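Local coordinates for protein-glutamine gamma-glutamyltransferase (PDB 6G49), which catalyses the transglutaminase cross-linking of protein glutamine and lysine side chains in vitro through its periplasmic domain and is critical for the viability of Pseudomonas aeruginosa, at residues 43-48 with 83-88; 123-128 with 162-167; 55-60 with 265-270; 131-136 with 142-147. All blocks are in the same frame, centred on the assembly; numbering follows the deposited sequence.

Interaction 1 of 4, residues 43-48 with 83-88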
loop_
_atom_site.group_PDB
_atom_site.type_symbol
_atom_site.label_atom_id
_atom_site.label_comp_id
_atom_site.label_asym_id
_atom_site.label_seq_id
_atom_site.Cartn_x
_atom_site.Cartn_y
_atom_site.Cartn_z
ATOM N N PRO A 43 4.204 11.298 5.624
ATOM C CA PRO A 43 4.815 11.626 4.321
ATOM C C PRO A 43 6.256 12.098 4.589
ATOM O O PRO A 43 6.511 12.984 5.431
ATOM C CB PRO A 43 3.845 12.650 3.728
ATOM C CG PRO A 43 2.523 12.217 4.305
ATOM C CD PRO A 43 2.868 11.905 5.752
ATOM N N GLY A 44 7.197 11.448 3.901
ATOM C CA GLY A 44 8.629 11.642 4.146
ATOM C C GLY A 44 9.302 10.422 4.737
ATOM O O GLY A 44 10.500 10.166 4.562
ATOM N N ASP A 45 8.572 9.594 5.474
ATOM C CA ASP A 45 9.178 8.530 6.186
ATOM C C ASP A 45 9.568 7.404 5.234
ATOM O O ASP A 45 10.599 6.749 5.467
ATOM C CB ASP A 45 8.329 7.878 7.287
ATOM C CG ASP A 45 8.155 8.764 8.518
ATOM O OD1 ASP A 45 8.932 9.719 8.653
ATOM O OD2 ASP A 45 7.197 8.544 9.279
ATOM N N ILE A 46 8.813 7.195 4.152
ATOM C CA ILE A 46 9.163 6.122 3.225
ATOM C C ILE A 46 10.341 6.572 2.357
ATOM O O ILE A 46 11.157 5.746 1.944
ATOM C CB ILE A 46 7.958 5.621 2.389
ATOM C CG1 ILE A 46 6.794 5.276 3.299
ATOM C CG2 ILE A 46 8.395 4.414 1.549
ATOM C CD1 ILE A 46 7.166 4.320 4.386
ATOM N N ALA A 47 10.431 7.869 2.089
ATOM C CA ALA A 47 11.550 8.436 1.364
ATOM C C ALA A 47 12.845 8.123 2.124
ATOM O O ALA A 47 13.921 7.837 1.541
ATOM C CB ALA A 47 11.308 9.895 1.142
ATOM N N GLU A 48 12.795 8.176 3.462
ATOM C CA GLU A 48 14.004 7.806 4.237
ATOM C C GLU A 48 14.431 6.352 3.926
ATOM O O GLU A 48 15.611 6.068 3.752
ATOM C CB GLU A 48 13.792 8.121 5.721
ATOM C CG GLU A 48 14.942 7.578 6.567
ATOM C CD GLU A 48 15.055 8.095 7.993
ATOM O OE1 GLU A 48 14.339 9.063 8.329
ATOM O OE2 GLU A 48 15.864 7.519 8.769
ATOM N N GLY A 83 -3.921 13.441 11.031
ATOM C CA GLY A 83 -3.621 14.738 10.478
ATOM C C GLY A 83 -2.151 14.902 10.115
ATOM O O GLY A 83 -1.824 15.848 9.386
ATOM N N ARG A 84 -1.289 14.015 10.613
ATOM C CA ARG A 84 0.182 13.971 10.314
ATOM C C ARG A 84 0.583 12.584 9.769
ATOM O O ARG A 84 1.188 12.433 8.703
ATOM C CB ARG A 84 1.015 14.283 11.572
ATOM C CG ARG A 84 0.572 13.550 12.835
ATOM C CD ARG A 84 1.494 13.496 14.049
ATOM N NE ARG A 84 1.378 12.221 14.749
ATOM C CZ ARG A 84 1.687 12.043 16.020
ATOM N NH1 ARG A 84 2.097 10.863 16.453
ATOM N NH2 ARG A 84 1.597 13.056 16.862
ATOM N N ARG A 85 0.238 11.547 10.506
ATOM C CA ARG A 85 0.746 10.197 10.267
ATOM C C ARG A 85 -0.433 9.262 10.032
ATOM O O ARG A 85 -1.510 9.430 10.605
ATOM C CB ARG A 85 1.518 9.614 11.454
ATOM C CG ARG A 85 2.682 10.458 11.952
ATOM C CD ARG A 85 3.320 9.793 13.170
ATOM N NE ARG A 85 4.111 8.603 12.845
ATOM C CZ ARG A 85 5.267 8.578 12.164
ATOM N NH1 ARG A 85 5.842 9.690 11.715
ATOM N NH2 ARG A 85 5.860 7.418 11.946
ATOM N N TRP A 86 -0.194 8.299 9.136
ATOM C CA TRP A 86 -1.024 7.149 8.959
ATOM C C TRP A 86 -0.497 6.017 9.848
ATOM O O TRP A 86 0.750 5.874 10.049
ATOM C CB TRP A 86 -1.033 6.729 7.495
ATOM C CG TRP A 86 -1.786 7.663 6.601
ATOM C CD1 TRP A 86 -1.349 8.795 5.981
ATOM C CD2 TRP A 86 -3.183 7.571 6.295
ATOM N NE1 TRP A 86 -2.372 9.411 5.326
ATOM C CE2 TRP A 86 -3.514 8.674 5.471
ATOM C CE3 TRP A 86 -4.166 6.640 6.628
ATOM C CZ2 TRP A 86 -4.786 8.868 4.955
ATOM C CZ3 TRP A 86 -5.430 6.843 6.119
ATOM C CH2 TRP A 86 -5.751 7.945 5.306
ATOM N N ALA A 87 -1.420 5.259 10.462
ATOM C CA ALA A 87 -0.986 4.241 11.413
ATOM C C ALA A 87 -1.872 3.004 11.381
ATOM O O ALA A 87 -3.070 3.063 11.064
ATOM C CB ALA A 87 -0.961 4.773 12.838
ATOM N N GLN A 88 -1.229 1.901 11.705
ATOM C CA GLN A 88 -1.914 0.595 11.841
ATOM C C GLN A 88 -2.936 0.671 12.993
ATOM O O GLN A 88 -2.617 1.231 14.065
ATOM C CB GLN A 88 -0.897 -0.519 12.162
ATOM C CG GLN A 88 -1.460 -1.902 12.251
ATOM C CD GLN A 88 -0.380 -2.937 12.500
ATOM O OE1 GLN A 88 0.422 -2.807 13.437
ATOM N NE2 GLN A 88 -0.332 -3.885 11.581
HETATM O O HOH W 1 8.469 11.046 10.912
HETATM O O HOH W 2 7.602 5.917 10.507
#

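Interaction 2 of 4, residues 123-128 with 162-167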
loop_
_atom_site.group_PDB
_atom_site.type_symbol
_atom_site.label_atom_id
_atom_site.label_comp_id
_atom_site.label_asym_id
_atom_site.label_seq_id
_atom_site.Cartn_x
_atom_site.Cartn_y
_atom_site.Cartn_z
ATOM N N ALA A 123 4.080 -10.361 1.265
ATOM C CA ALA A 123 3.529 -11.266 0.271
ATOM C C ALA A 123 2.623 -10.498 -0.671
ATOM O O ALA A 123 1.967 -9.522 -0.257
ATOM C CB ALA A 123 2.725 -12.362 0.944
ATOM N N LEU A 124 2.477 -11.007 -1.894
ATOM C CA LEU A 124 1.464 -10.489 -2.823
ATOM C C LEU A 124 0.073 -10.829 -2.279
ATOM O O LEU A 124 -0.205 -11.907 -1.759
ATOM C CB LEU A 124 1.616 -11.140 -4.199
ATOM C CG LEU A 124 2.989 -11.092 -4.852
ATOM C CD1 LEU A 124 2.945 -11.913 -6.125
ATOM C CD2 LEU A 124 3.450 -9.656 -5.172
ATOM N N ASP A 125 -0.831 -9.849 -2.384
ATOM C CA ASP A 125 -2.228 -10.048 -1.977
ATOM C C ASP A 125 -2.873 -11.062 -2.940
ATOM O O ASP A 125 -2.465 -11.170 -4.079
ATOM C CB ASP A 125 -2.949 -8.683 -2.006
ATOM C CG ASP A 125 -4.182 -8.545 -1.138
ATOM O OD1 ASP A 125 -4.201 -9.109 -0.050
ATOM O OD2 ASP A 125 -5.108 -7.804 -1.565
ATOM N N VAL A 126 -3.860 -11.879 -2.466
ATOM C CA VAL A 126 -4.158 -12.231 -1.110
ATOM C C VAL A 126 -3.329 -13.490 -0.808
ATOM O O VAL A 126 -3.390 -14.477 -1.582
ATOM C CB VAL A 126 -5.651 -12.526 -0.917
ATOM C CG1 VAL A 126 -5.920 -13.157 0.427
ATOM C CG2 VAL A 126 -6.470 -11.253 -1.067
ATOM N N ALA A 127 -2.624 -13.470 0.309
ATOM C CA ALA A 127 -1.628 -14.485 0.598
ATOM C C ALA A 127 -2.122 -15.506 1.616
ATOM O O ALA A 127 -2.850 -15.226 2.567
ATOM C CB ALA A 127 -0.356 -13.877 1.128
ATOM N N GLN A 128 -1.585 -16.734 1.429
ATOM C CA GLN A 128 -1.593 -17.828 2.402
ATOM C C GLN A 128 -0.155 -18.359 2.555
ATOM O O GLN A 128 0.592 -18.322 1.564
ATOM C CB GLN A 128 -2.494 -18.975 1.921
ATOM C CG GLN A 128 -3.895 -18.527 1.587
ATOM C CD GLN A 128 -4.755 -18.346 2.801
ATOM O OE1 GLN A 128 -5.552 -19.239 3.092
ATOM N NE2 GLN A 128 -4.639 -17.188 3.484
ATOM N N ALA A 162 -8.213 -12.343 -6.142
ATOM C CA ALA A 162 -9.184 -12.742 -5.138
ATOM C C ALA A 162 -10.188 -11.610 -4.908
ATOM O O ALA A 162 -9.850 -10.437 -5.020
ATOM C CB ALA A 162 -8.513 -13.085 -3.832
ATOM N N LEU A 163 -11.458 -11.979 -4.686
ATOM C CA LEU A 163 -12.489 -10.998 -4.291
ATOM C C LEU A 163 -12.363 -10.767 -2.791
ATOM O O LEU A 163 -12.374 -11.691 -2.006
ATOM C CB LEU A 163 -13.854 -11.585 -4.660
ATOM C CG LEU A 163 -15.073 -10.752 -4.308
ATOM C CD1 LEU A 163 -15.045 -9.436 -5.041
ATOM C CD2 LEU A 163 -16.343 -11.532 -4.685
ATOM N N ARG A 164 -12.211 -9.506 -2.421
ATOM C CA ARG A 164 -12.019 -9.147 -1.037
ATOM C C ARG A 164 -13.141 -8.368 -0.389
ATOM O O ARG A 164 -13.413 -7.241 -0.751
ATOM C CB ARG A 164 -10.725 -8.355 -0.894
ATOM C CG ARG A 164 -9.551 -8.981 -1.606
ATOM C CD ARG A 164 -8.266 -8.288 -1.234
ATOM N NE ARG A 164 -7.989 -7.169 -2.117
ATOM C CZ ARG A 164 -7.530 -6.007 -1.696
ATOM N NH1 ARG A 164 -7.313 -5.841 -0.404
ATOM N NH2 ARG A 164 -7.299 -5.024 -2.554
ATOM N N GLU A 165 -13.770 -9.005 0.584
ATOM C CA GLU A 165 -14.810 -8.402 1.376
ATOM C C GLU A 165 -15.894 -7.747 0.502
ATOM O O GLU A 165 -16.164 -6.552 0.620
ATOM C CB GLU A 165 -14.183 -7.402 2.357
ATOM C CG GLU A 165 -14.644 -7.575 3.751
ATOM C CD GLU A 165 -14.248 -6.536 4.786
ATOM O OE1 GLU A 165 -13.250 -5.779 4.588
ATOM O OE2 GLU A 165 -14.955 -6.491 5.801
ATOM N N SER A 166 -16.592 -8.521 -0.331
ATOM C CA SER A 166 -17.665 -7.987 -1.150
ATOM C C SER A 166 -18.769 -7.365 -0.273
ATOM O O SER A 166 -19.402 -6.424 -0.718
ATOM C CB SER A 166 -18.217 -9.026 -2.100
ATOM O OG SER A 166 -18.700 -10.105 -1.351
ATOM N N SER A 167 -19.003 -7.926 0.920
ATOM C CA SER A 167 -19.806 -7.332 2.004
ATOM C C SER A 167 -18.891 -6.935 3.153
ATOM O O SER A 167 -18.126 -7.738 3.604
ATOM C CB SER A 167 -20.840 -8.311 2.542
ATOM O OG SER A 167 -21.789 -8.510 1.542
#

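Interaction 3 of 4, residues 55-60 with 265-270. With PO4 (phosphate ion), chain H.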
loop_
_atom_site.group_PDB
_atom_site.type_symbol
_atom_site.label_atom_id
_atom_site.label_comp_id
_atom_site.label_asym_id
_atom_site.label_seq_id
_atom_site.Cartn_x
_atom_site.Cartn_y
_atom_site.Cartn_z
ATOM N N LEU A 55 19.107 -4.981 2.486
ATOM C CA LEU A 55 18.203 -6.016 1.950
ATOM C C LEU A 55 17.003 -6.236 2.867
ATOM O O LEU A 55 17.152 -6.428 4.077
ATOM C CB LEU A 55 18.959 -7.335 1.857
ATOM C CG LEU A 55 18.255 -8.486 1.148
ATOM C CD1 LEU A 55 17.957 -8.130 -0.292
ATOM C CD2 LEU A 55 19.179 -9.693 1.206
ATOM N N ALA A 56 15.793 -6.337 2.268
ATOM C CA ALA A 56 14.630 -6.665 3.005
ATOM C C ALA A 56 14.254 -8.154 2.921
ATOM O O ALA A 56 14.009 -8.784 3.949
ATOM C CB ALA A 56 13.491 -5.773 2.544
ATOM N N PHE A 57 14.228 -8.696 1.703
ATOM C CA PHE A 57 13.860 -10.124 1.498
ATOM C C PHE A 57 14.300 -10.526 0.094
ATOM O O PHE A 57 14.647 -9.672 -0.713
ATOM C CB PHE A 57 12.397 -10.446 1.803
ATOM C CG PHE A 57 11.368 -9.739 0.958
ATOM C CD1 PHE A 57 11.011 -8.428 1.229
ATOM C CD2 PHE A 57 10.796 -10.390 -0.122
ATOM C CE1 PHE A 57 10.015 -7.801 0.463
ATOM C CE2 PHE A 57 9.817 -9.753 -0.890
ATOM C CZ PHE A 57 9.439 -8.477 -0.575
ATOM N N ARG A 58 14.242 -11.831 -0.141
ATOM C CA ARG A 58 14.550 -12.440 -1.417
ATOM C C ARG A 58 13.387 -13.370 -1.734
ATOM O O ARG A 58 12.749 -13.878 -0.837
ATOM C CB ARG A 58 15.888 -13.155 -1.393
ATOM C CG ARG A 58 17.040 -12.178 -1.327
ATOM C CD ARG A 58 18.372 -12.871 -1.166
ATOM N NE ARG A 58 18.540 -13.367 0.179
ATOM C CZ ARG A 58 19.450 -14.260 0.523
ATOM N NH1 ARG A 58 20.266 -14.753 -0.391
ATOM N NH2 ARG A 58 19.542 -14.654 1.773
ATOM N N VAL A 59 13.114 -13.568 -3.016
ATOM C CA VAL A 59 11.952 -14.339 -3.452
ATOM C C VAL A 59 12.346 -15.209 -4.636
ATOM O O VAL A 59 12.935 -14.732 -5.588
ATOM C CB VAL A 59 10.757 -13.449 -3.857
ATOM C CG1 VAL A 59 9.535 -14.288 -4.211
ATOM C CG2 VAL A 59 10.379 -12.487 -2.797
ATOM N N ARG A 60 11.861 -16.442 -4.616
ATOM C CA ARG A 60 12.035 -17.379 -5.717
ATOM C C ARG A 60 10.639 -17.908 -6.110
ATOM O O ARG A 60 9.957 -18.473 -5.284
ATOM C CB ARG A 60 12.955 -18.527 -5.309
ATOM C CG ARG A 60 13.678 -19.204 -6.456
ATOM C CD ARG A 60 14.795 -20.108 -5.946
ATOM N NE ARG A 60 16.136 -19.554 -6.086
ATOM C CZ ARG A 60 17.060 -19.588 -5.134
ATOM N NH1 ARG A 60 16.784 -20.118 -3.959
ATOM N NH2 ARG A 60 18.260 -19.087 -5.341
ATOM N N ALA A 265 0.993 -0.421 2.865
ATOM C CA ALA A 265 2.425 -0.233 2.918
ATOM C C ALA A 265 3.119 -1.580 2.672
ATOM O O ALA A 265 2.655 -2.632 3.099
ATOM C CB ALA A 265 2.843 0.273 4.261
ATOM N N GLY A 266 4.250 -1.506 2.007
ATOM C CA GLY A 266 5.051 -2.703 1.705
ATOM C C GLY A 266 6.197 -2.334 0.806
ATOM O O GLY A 266 6.878 -1.359 1.050
ATOM N N TYR A 267 6.394 -3.130 -0.243
ATOM C CA TYR A 267 7.469 -2.914 -1.183
ATOM C C TYR A 267 6.885 -3.090 -2.584
ATOM O O TYR A 267 5.889 -3.810 -2.732
ATOM C CB TYR A 267 8.598 -3.932 -0.968
ATOM C CG TYR A 267 9.253 -3.830 0.376
ATOM C CD1 TYR A 267 8.696 -4.419 1.503
ATOM C CD2 TYR A 267 10.364 -3.013 0.529
ATOM C CE1 TYR A 267 9.267 -4.253 2.764
ATOM C CE2 TYR A 267 10.932 -2.828 1.784
ATOM C CZ TYR A 267 10.365 -3.430 2.890
ATOM O OH TYR A 267 10.948 -3.243 4.107
ATOM N N GLN A 268 7.521 -2.473 -3.581
ATOM C CA GLN A 268 7.081 -2.678 -4.956
ATOM C C GLN A 268 8.333 -2.980 -5.788
ATOM O O GLN A 268 9.218 -2.147 -5.810
ATOM C CB GLN A 268 6.288 -1.494 -5.496
ATOM C CG GLN A 268 5.448 -1.823 -6.704
ATOM C CD GLN A 268 6.189 -2.124 -7.982
ATOM O OE1 GLN A 268 7.229 -1.561 -8.226
ATOM N NE2 GLN A 268 5.583 -2.964 -8.818
ATOM N N GLY A 269 8.250 -4.094 -6.517
ATOM C CA GLY A 269 9.265 -4.414 -7.508
ATOM C C GLY A 269 10.253 -5.420 -6.970
ATOM O O GLY A 269 9.920 -6.449 -6.432
ATOM N N GLY A 270 11.517 -5.136 -7.236
ATOM C CA GLY A 270 12.600 -6.014 -6.858
ATOM C C GLY A 270 13.675 -6.040 -7.932
ATOM O O GLY A 270 13.484 -5.560 -9.029
HETATM P P PO4 H . 21.606 -18.515 -3.541
HETATM O O1 PO4 H . 20.201 -19.117 -3.876
HETATM O O2 PO4 H . 22.178 -17.580 -4.592
HETATM O O3 PO4 H . 21.688 -17.829 -2.180
HETATM O O4 PO4 H . 22.734 -19.541 -3.444
#

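Interaction 4 of 4, residues 131-136 with 142-147. With PO4 (phosphate ion), chain F.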
loop_
_atom_site.group_PDB
_atom_site.type_symbol
_atom_site.label_atom_id
_atom_site.label_comp_id
_atom_site.label_asym_id
_atom_site.label_seq_id
_atom_site.Cartn_x
_atom_site.Cartn_y
_atom_site.Cartn_z
ATOM N N GLN A 131 3.270 -20.968 7.423
ATOM C CA GLN A 131 3.710 -20.603 8.747
ATOM C C GLN A 131 2.515 -20.707 9.693
ATOM O O GLN A 131 1.553 -19.945 9.548
ATOM C CB GLN A 131 4.326 -19.208 8.756
ATOM C CG GLN A 131 5.542 -19.067 7.860
ATOM C CD GLN A 131 6.653 -20.019 8.211
ATOM O OE1 GLN A 131 6.924 -20.984 7.457
ATOM N NE2 GLN A 131 7.296 -19.758 9.334
ATOM N N THR A 132 2.592 -21.616 10.699
ATOM C CA THR A 132 1.425 -21.885 11.572
ATOM C C THR A 132 1.302 -20.797 12.653
ATOM O O THR A 132 0.244 -20.669 13.280
ATOM C CB THR A 132 1.475 -23.318 12.135
ATOM O OG1 THR A 132 2.596 -23.376 13.000
ATOM C CG2 THR A 132 1.649 -24.362 11.062
ATOM N N ASP A 133 2.293 -19.916 12.767
ATOM C CA ASP A 133 2.278 -18.851 13.755
ATOM C C ASP A 133 1.881 -17.522 13.087
ATOM O O ASP A 133 2.020 -16.473 13.694
ATOM C CB ASP A 133 3.631 -18.704 14.442
ATOM C CG ASP A 133 4.769 -18.401 13.504
ATOM O OD1 ASP A 133 4.511 -18.322 12.283
ATOM O OD2 ASP A 133 5.880 -18.190 13.988
ATOM N N THR A 134 1.414 -17.597 11.844
ATOM C CA THR A 134 1.103 -16.369 11.031
ATOM C C THR A 134 -0.318 -16.486 10.514
ATOM O O THR A 134 -0.703 -17.496 9.994
ATOM C CB THR A 134 2.115 -16.196 9.894
ATOM O OG1 THR A 134 3.429 -16.096 10.416
ATOM C CG2 THR A 134 1.867 -14.949 9.052
ATOM N N ARG A 135 -1.108 -15.412 10.603
ATOM C CA ARG A 135 -2.464 -15.422 10.204
ATOM C C ARG A 135 -2.763 -14.281 9.227
ATOM O O ARG A 135 -2.223 -13.182 9.440
ATOM C CB ARG A 135 -3.319 -15.160 11.441
ATOM C CG ARG A 135 -4.808 -15.305 11.207
ATOM C CD ARG A 135 -5.630 -15.071 12.481
ATOM N NE ARG A 135 -5.539 -16.145 13.473
ATOM C CZ ARG A 135 -6.382 -17.177 13.572
ATOM N NH1 ARG A 135 -7.245 -17.440 12.601
ATOM N NH2 ARG A 135 -6.351 -17.946 14.646
ATOM N N LEU A 136 -3.627 -14.543 8.245
ATOM C CA LEU A 136 -4.156 -13.502 7.390
ATOM C C LEU A 136 -5.197 -12.735 8.201
ATOM O O LEU A 136 -6.206 -13.313 8.653
ATOM C CB LEU A 136 -4.764 -14.105 6.138
ATOM C CG LEU A 136 -5.291 -13.111 5.122
ATOM C CD1 LEU A 136 -4.153 -12.404 4.437
ATOM C CD2 LEU A 136 -6.215 -13.790 4.117
ATOM N N LEU A 142 -0.517 -10.269 6.632
ATOM C CA LEU A 142 -0.059 -11.427 7.388
ATOM C C LEU A 142 0.616 -10.969 8.690
ATOM O O LEU A 142 1.616 -10.286 8.664
ATOM C CB LEU A 142 0.958 -12.170 6.493
ATOM C CG LEU A 142 0.431 -12.782 5.209
ATOM C CD1 LEU A 142 1.604 -13.232 4.365
ATOM C CD2 LEU A 142 -0.492 -13.942 5.508
ATOM N N GLN A 143 0.033 -11.352 9.831
ATOM C CA GLN A 143 0.520 -10.981 11.135
ATOM C C GLN A 143 1.082 -12.255 11.781
ATOM O O GLN A 143 0.336 -13.235 11.972
ATOM C CB GLN A 143 -0.595 -10.379 12.005
ATOM C CG GLN A 143 -0.093 -9.849 13.371
ATOM C CD GLN A 143 0.323 -8.371 13.393
ATOM O OE1 GLN A 143 0.324 -7.624 12.388
ATOM N NE2 GLN A 143 0.713 -7.894 14.576
ATOM N N ARG A 144 2.342 -12.194 12.154
ATOM C CA ARG A 144 3.049 -13.245 12.881
ATOM C C ARG A 144 2.877 -13.013 14.391
ATOM O O ARG A 144 2.699 -11.897 14.835
ATOM C CB ARG A 144 4.521 -13.204 12.505
ATOM C CG ARG A 144 5.310 -14.447 12.879
ATOM C CD ARG A 144 6.683 -14.350 12.230
ATOM N NE ARG A 144 7.555 -15.489 12.544
ATOM C CZ ARG A 144 8.563 -15.456 13.401
ATOM N NH1 ARG A 144 8.834 -14.373 14.104
ATOM N NH2 ARG A 144 9.356 -16.502 13.519
ATOM N N ARG A 145 2.928 -14.102 15.176
ATOM C CA ARG A 145 2.689 -13.950 16.610
ATOM C C ARG A 145 3.848 -13.188 17.282
ATOM O O ARG A 145 3.624 -12.549 18.302
ATOM C CB ARG A 145 2.363 -15.301 17.259
ATOM C CG ARG A 145 0.945 -15.390 17.823
ATOM C CD ARG A 145 -0.203 -15.156 16.841
ATOM N NE ARG A 145 -0.591 -13.752 16.618
ATOM C CZ ARG A 145 -1.692 -13.345 15.979
ATOM N NH1 ARG A 145 -1.901 -12.057 15.770
ATOM N NH2 ARG A 145 -2.582 -14.223 15.550
ATOM N N GLN A 146 5.061 -13.238 16.733
ATOM C CA GLN A 146 6.185 -12.522 17.244
ATOM C C GLN A 146 6.869 -11.788 16.108
ATOM O O GLN A 146 6.870 -12.251 14.946
ATOM C CB GLN A 146 7.189 -13.502 17.851
ATOM C CG GLN A 146 6.618 -14.176 19.084
ATOM C CD GLN A 146 7.722 -14.950 19.744
ATOM O OE1 GLN A 146 8.208 -15.934 19.198
ATOM N NE2 GLN A 146 8.159 -14.456 20.890
ATOM N N PRO A 147 7.628 -10.736 16.424
ATOM C CA PRO A 147 8.363 -10.024 15.395
ATOM C C PRO A 147 9.449 -10.902 14.776
ATOM O O PRO A 147 10.020 -11.772 15.441
ATOM C CB PRO A 147 9.032 -8.858 16.112
ATOM C CG PRO A 147 8.307 -8.736 17.416
ATOM C CD PRO A 147 7.780 -10.121 17.758
HETATM P P PO4 F . 11.918 -15.187 15.981
HETATM O O1 PO4 F . 10.969 -14.598 17.020
HETATM O O2 PO4 F . 12.140 -14.287 14.774
HETATM O O3 PO4 F . 13.331 -15.327 16.519
HETATM O O4 PO4 F . 11.315 -16.561 15.675
HETATM O O HOH W 3 7.023 -17.945 11.356
HETATM O O HOH W 4 6.108 -16.233 15.778
#

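Interaction 1 of 4, residues 43-48 with 83-88
Asp45 and Arg85 form a salt bridge at the surface of the periplasmic domain, between the first turn of helix 45-50 and the residue just before strand 86-87, a member of the large antiparallel sheet. The charged contact rests on one oxygen, Asp45 OD2, which takes Arg85 NH1 at 3.0 Å and NH2 at 3.2 Å. Both hydrogen bonds are weak, with N-H...O angles near 130°, consistent with side chains that cross at about a right angle and planes 45° apart. The CB of Arg85 does not point at the helix, so a long side chain, bent at chi3 (73°), is needed to bring the guanidinium to Asp45. The arginine is modelled in two conformers, and its contacts here hold for one of them. Each charged group has a further anchor: Asp45 OD2 accepts a hydrogen bond from Ala42 N, and Arg85 NH2 binds Ser40 OG.

Two waters brace the pair. One gives a hydrogen to Asp45 OD1 and weakly accepts Arg85 NH1; the other donates to Asp45 OD2 and accepts NH2 at the edge of the guanidinium plane.

Outside the charged pair the contact is slight. Pro43, whose ring also packs on His245 of helix 243-256, the helix that begins with the probable nucleophile Cys243, sets its CD 3.4 Å from the carbonyl O of Arg84.

Interaction 2 of 4, residues 123-128 with 162-167
Asp125 OD2, in one of two modelled conformers, sits over one face of the Arg164 guanidinium, 3.0 Å from NE and equally close to CZ. The carboxylate and guanidinium planes stand 86° apart and no N-H points at the oxygen, which makes this a salt bridge of charge alone. Asp125 reaches it with CG opposite the backbone N (chi1 -157°), while Arg164 bends at chi3 and turns the flat of its guanidinium to the acid. The N-H groups are thereby left for other acceptors, and NH1 makes a salt bridge with Glu291. Phe140 adds a cation-pi contact. Arg74 brings a like charge close to NH1 and a long, weak ion pair to Asp125, so the two acids would probably offset two neighbouring arginines.

Next to the ion pair lies an apolar contact. Val126 CG2 packs 3.5 Å from Arg164 CD as the two side chains slide past each other in opposite directions, and the same methyl meets Ala162 CB at 3.9 Å. CG1 packs on Leu136, so the branched valine uses both methyls, whereas the small alanine brings its backbone close, with 6.5 Å between the CA atoms of Val126 and Ala162. Trp100 packs against both residues.

Val126 follows a cis peptide bond, in the short link where the chain leaves strand 120-124 of the large sheet for strand 127-129 of the six-stranded one. The contact thus joins a sheet-to-sheet corner to strand 163-164, which pairs with strand 100-101 in a small two-stranded antiparallel sheet.

Interaction 3 of 4, residues 55-60 with 265-270
An aromatic cluster between the six-stranded sheet and the large antiparallel sheet holds this contact, where Phe57 of strand 55-61 meets Tyr267 on the short strand that follows the chain's corner at Gly266. The rings form an offset edge-to-face pair, with the edge of Phe57 toward the face of Tyr267, planes at 77° and centroids 5.7 Å apart. Phe57 CE1 makes the closest approach, 3.8 Å from Tyr267 CD1. The phenylalanine has its CG between the backbone N and the carbonyl carbon (chi1 62°), a torsion that carries the ring end across to the tyrosine.

Ala56 also contributes, its CB lying 3.9 Å from both CZ and OH of Tyr267. Successive strand residues can touch the same ring because Ala56 and Phe57 both face Val281 in a classic beta bulge. A small side chain fits here, leaving room for the phenol end of the tyrosine. Phe122 meets both rings and Trp73 meets Phe57 edge to face, extending the cluster.

On the same strand, Arg60 reaches a phosphate ion that probably came from the crystallisation liquor; its guanidinium also binds the backbone oxygens of Gly276 and Asn277.

Tyr267 lies about 6 Å, side chain to side chain, from His287, a probable active-site residue. Between the rings the attraction is that of apolar surfaces, consistent also with the weak electrostatic attraction of an offset edge-to-face pair, while the hydroxyl of this buried tyrosine finds its polar partner in Gln283 OE1.

Interaction 4 of 4, residues 131-136 with 142-147
With CG placed between its backbone N and carbonyl carbon (chi1 59°), Asp133 turns its carboxylate toward Arg144, whose chain runs extended from CG to NE (chi3 179°). OD2 comes 3.5 Å from NE but well out of the guanidinium plane, a salt bridge of charges only. A water supplies the directed link, donating to Asp133 OD1 and accepting Arg144 NE at 2.8 Å. At its far end, Arg144 gives NH2 to a phosphate oxygen, O4, at 2.9 Å; the ion is probably from the crystallisation liquor.

Thr134 OG1 donates to Asp133 OD1 from above the carboxylate plane and lies 3.5 Å from Arg144 CG. Its methyl and Leu136 pack on Leu142; both leucines suit the face that packs on strand 127-129, while strand 120-124 is the sheet neighbour of 142-144. In one modelled conformer of Arg145, NH2 comes 4.1 Å from Arg135 NE, a like charge.

The backbones join through Arg135 and Gln143, an antiparallel hydrogen-bonded pair with both N...O distances 2.9 Å, and through Arg145 N to Asp133 O. Thr134-Arg144 and Leu136-Leu142 are the flanking non-hydrogen-bonded pairs of this antiparallel beta hairpin, entered by a type I turn from Gln131 to Thr134.

All four contacts reach the large antiparallel sheet. Along the chain, interaction 1 crosses interaction 3, whereas interaction 4 is nested within interaction 2, which is nested within interaction 3. Interactions 1 and 2 lie on opposite sides of the chain's centre, their own centres 24 Å apart. Interactions 2 and 4, centres 16 Å apart, touch directly: Leu136 and Leu142 of the hairpin pack on residues 123-128, and strands 120-124 and 142-144 are sheet neighbours. Interaction 3 spans the longest sequence gap, bringing the TgpA N-terminal family region against the transglutaminase-like region. Tyr267 of interaction 3 lies near His287 and Ile46 of interaction 1 touches Cys243, so these two contacts adjoin the probable active site.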